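Local coordinates for glutathione S-transferase family protein (Populus trichocarpa, PDB 5F06), which probably conjugates glutathione to electrophilic substrates as a Phi-class glutathione transferase, a family with a role in detoxification, at residues Gly81-Leu84 / Ile85-Asn89. Residues are numbered along the deposited sequence; the frame is centred on the assembly and turned at random.
Sequences GYDL and IRHEN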
ATOM      1  N   GLY A  81      11.575  17.119 -14.478  1.00 14.82           N
ATOM      2  CA  GLY A  81      11.216  17.630 -13.174  1.00 14.05           C
ATOM      3  C   GLY A  81      12.009  16.917 -12.096  1.00 14.07           C
ATOM      4  O   GLY A  81      13.136  16.478 -12.330  1.00 15.03           O
ATOM      5  N   TYR A  82      11.426  16.794 -10.910  1.00 13.18           N
ATOM      6  CA  TYR A  82      12.161  16.217  -9.794  1.00 13.40           C
ATOM      7  C   TYR A  82      12.259  14.692  -9.875  1.00 12.75           C
ATOM      8  O   TYR A  82      11.337  14.013 -10.317  1.00 12.80           O
ATOM      9  CB  TYR A  82      11.530  16.607  -8.457  1.00 13.19           C
ATOM     10  CG  TYR A  82      12.385  16.143  -7.310  1.00 13.34           C
ATOM     11  CD1 TYR A  82      13.465  16.898  -6.879  1.00 14.84           C
ATOM     12  CD2 TYR A  82      12.144  14.925  -6.692  1.00 12.54           C
ATOM     13  CE1 TYR A  82      14.268  16.464  -5.845  1.00 15.21           C
ATOM     14  CE2 TYR A  82      12.942  14.483  -5.662  1.00 13.00           C
ATOM     15  CZ  TYR A  82      14.004  15.254  -5.242  1.00 14.04           C
ATOM     16  OH  TYR A  82      14.802  14.813  -4.213  1.00 14.40           O
ATOM     17  N   ASP A  83      13.394  14.177  -9.412  1.00 14.25           N
ATOM     18  CA  ASP A  83      13.692  12.747  -9.418  1.00 15.03           C
ATOM     19  C   ASP A  83      13.044  12.034  -8.226  1.00 14.54           C
ATOM     20  O   ASP A  83      13.703  11.772  -7.216  1.00 14.94           O
ATOM     21  CB  ASP A  83      15.212  12.556  -9.403  1.00 16.40           C
ATOM     22  CG  ASP A  83      15.629  11.104  -9.507  1.00 17.43           C
ATOM     23  OD1 ASP A  83      14.777  10.246  -9.820  1.00 17.96           O
ATOM     24  OD2 ASP A  83      16.827  10.832  -9.287  1.00 18.24           O
ATOM     25  N   LEU A  84      11.756  11.715  -8.356  1.00 12.02           N
ATOM     26  CA  LEU A  84      10.964  11.225  -7.226  1.00 12.04           C
ATOM     27  C   LEU A  84      11.222   9.761  -6.856  1.00 11.81           C
ATOM     28  O   LEU A  84      11.106   9.402  -5.683  1.00 10.76           O
ATOM     29  CB  LEU A  84       9.467  11.398  -7.511  1.00 11.22           C
ATOM     30  CG  LEU A  84       8.884  12.808  -7.398  1.00 12.85           C
ATOM     31  CD1 LEU A  84       7.453  12.837  -7.911  1.00 14.19           C
ATOM     32  CD2 LEU A  84       8.936  13.298  -5.953  1.00 13.88           C
ATOM     33  N   ILE A  85      11.547   8.918  -7.839  1.00 11.83           N
ATOM     34  CA  ILE A  85      11.744   7.491  -7.568  1.00 13.27           C
ATOM     35  C   ILE A  85      13.170   7.016  -7.867  1.00 13.65           C
ATOM     36  O   ILE A  85      13.453   5.819  -7.822  1.00 14.04           O
ATOM     37  CB  ILE A  85      10.733   6.625  -8.354  1.00 15.78           C
ATOM     38  CG1 ILE A  85      10.870   6.838  -9.866  1.00 18.81           C
ATOM     39  CG2 ILE A  85       9.310   6.943  -7.884  1.00 16.28           C
ATOM     40  CD1 ILE A  85      10.085   5.830 -10.695  1.00 22.61           C
ATOM     41  N   ARG A  86      14.060   7.965  -8.152  1.00 11.96           N
ATOM     42  CA  ARG A  86      15.505   7.720  -8.191  1.00 12.77           C
ATOM     43  C   ARG A  86      15.906   6.784  -9.338  1.00 14.60           C
ATOM     44  O   ARG A  86      16.447   5.700  -9.122  1.00 15.76           O
ATOM     45  CB  ARG A  86      15.974   7.159  -6.844  1.00 12.42           C
ATOM     46  CG  ARG A  86      15.350   7.852  -5.627  1.00 11.78           C
ATOM     47  CD  ARG A  86      15.456   9.375  -5.695  1.00 11.95           C
ATOM     48  NE  ARG A  86      16.826   9.848  -5.569  1.00 13.00           N
ATOM     49  CZ  ARG A  86      17.185  11.126  -5.658  1.00 13.85           C
ATOM     50  NH1 ARG A  86      16.272  12.066  -5.880  1.00 13.63           N
ATOM     51  NH2 ARG A  86      18.456  11.468  -5.523  1.00 15.22           N
ATOM     52  N   HIS A  87      15.667   7.240 -10.564  1.00 18.65           N
ATOM     53  CA  HIS A  87      15.819   6.403 -11.756  1.00 21.24           C
ATOM     54  C   HIS A  87      17.266   6.127 -12.185  1.00 23.17           C
ATOM     55  O   HIS A  87      17.485   5.411 -13.164  1.00 25.85           O
ATOM     56  CB  HIS A  87      15.072   7.046 -12.930  1.00 21.09           C
ATOM     57  CG  HIS A  87      15.691   8.319 -13.417  1.00 22.64           C
ATOM     58  ND1 HIS A  87      15.445   9.539 -12.827  1.00 22.92           N
ATOM     59  CD2 HIS A  87      16.543   8.561 -14.440  1.00 25.44           C
ATOM     60  CE1 HIS A  87      16.121  10.479 -13.463  1.00 23.34           C
ATOM     61  NE2 HIS A  87      16.797   9.912 -14.446  1.00 25.98           N
ATOM     62  N   GLU A  88      18.247   6.685 -11.482  1.00 20.42           N
ATOM     63  CA  GLU A  88      19.650   6.459 -11.844  1.00 22.82           C
ATOM     64  C   GLU A  88      20.485   5.988 -10.654  1.00 20.96           C
ATOM     65  O   GLU A  88      21.718   6.030 -10.687  1.00 20.93           O
ATOM     66  CB  GLU A  88      20.254   7.728 -12.460  1.00 27.83           C
ATOM     67  CG  GLU A  88      19.934   9.024 -11.730  1.00 29.75           C
ATOM     68  CD  GLU A  88      20.439  10.258 -12.472  1.00 32.72           C
ATOM     69  OE1 GLU A  88      20.874  10.126 -13.639  1.00 34.55           O
ATOM     70  OE2 GLU A  88      20.400  11.361 -11.887  1.00 32.27           O
ATOM     71  N   ASN A  89      19.804   5.520  -9.613  1.00 19.28           N
ATOM     72  CA  ASN A  89      20.473   4.914  -8.471  1.00 19.20           C
ATOM     73  C   ASN A  89      19.623   3.774  -7.926  1.00 19.33           C
ATOM     74  O   ASN A  89      18.574   4.006  -7.330  1.00 16.67           O
ATOM     75  CB  ASN A  89      20.736   5.951  -7.383  1.00 18.22           C
ATOM     76  CG  ASN A  89      21.650   5.430  -6.292  1.00 18.00           C
ATOM     77  OD1 ASN A  89      21.334   4.453  -5.611  1.00 18.63           O
ATOM     78  ND2 ASN A  89      22.785   6.089  -6.111  1.00 18.80           N
TER
HETATM   79  O   HOH W   1      12.661   9.534 -10.883  1.00 20.33           O
HETATM   80  O   HOH W   2      18.668  12.761  -9.685  1.00 32.07           O
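Tyr-82 meets Arg-86 through its hydroxyl, OH lying 3.5 Å from NH1 with ring and guanidinium planes inclined to each other; that OH is hydrogen-bonded to the carbonyl O of Tyr-162. Asp-83 has CG anti to the backbone N (chi1 -176°), which carries its carboxylate over the following turn. There OD1 takes three N-H donors and a water (2.5 Å): His-87 N at 3.2 Å, through the syn lone pair, and two weak ones, Arg-86 N (2.9 Å, strongly bent) and His-87 ND1 (3.2 Å). OD2 sits over the centre of the Arg-86 guanidinium, 3.6 Å above its nearly parallel plane. The long salt bridge from this OD2 to NH1 (3.7 Å) rests on charge alone, as no N-H points at it. Bends at chi2 (-50°) and chi3 (-68°) bring the guanidinium back over Asp-83, where NH1 donates to Asp-83 O (2.9 Å), while NE pairs with Glu-92. A leucine at Arg-86 would probably leave Asp-83 O without this donor and Glu-92 without its charge mate. Leu-84 turns its side chain away onto helices 11-22 and 164-167. All this lies within the interdomain linker of the GST fold, between helix 66-76 of the thioredoxin-like domain and helix 90-120: an inverse gamma turn centred on Asp-83, a type I beta turn from Arg-86 to Asn-89, and the Asn-89 N-cap of helix 90-120.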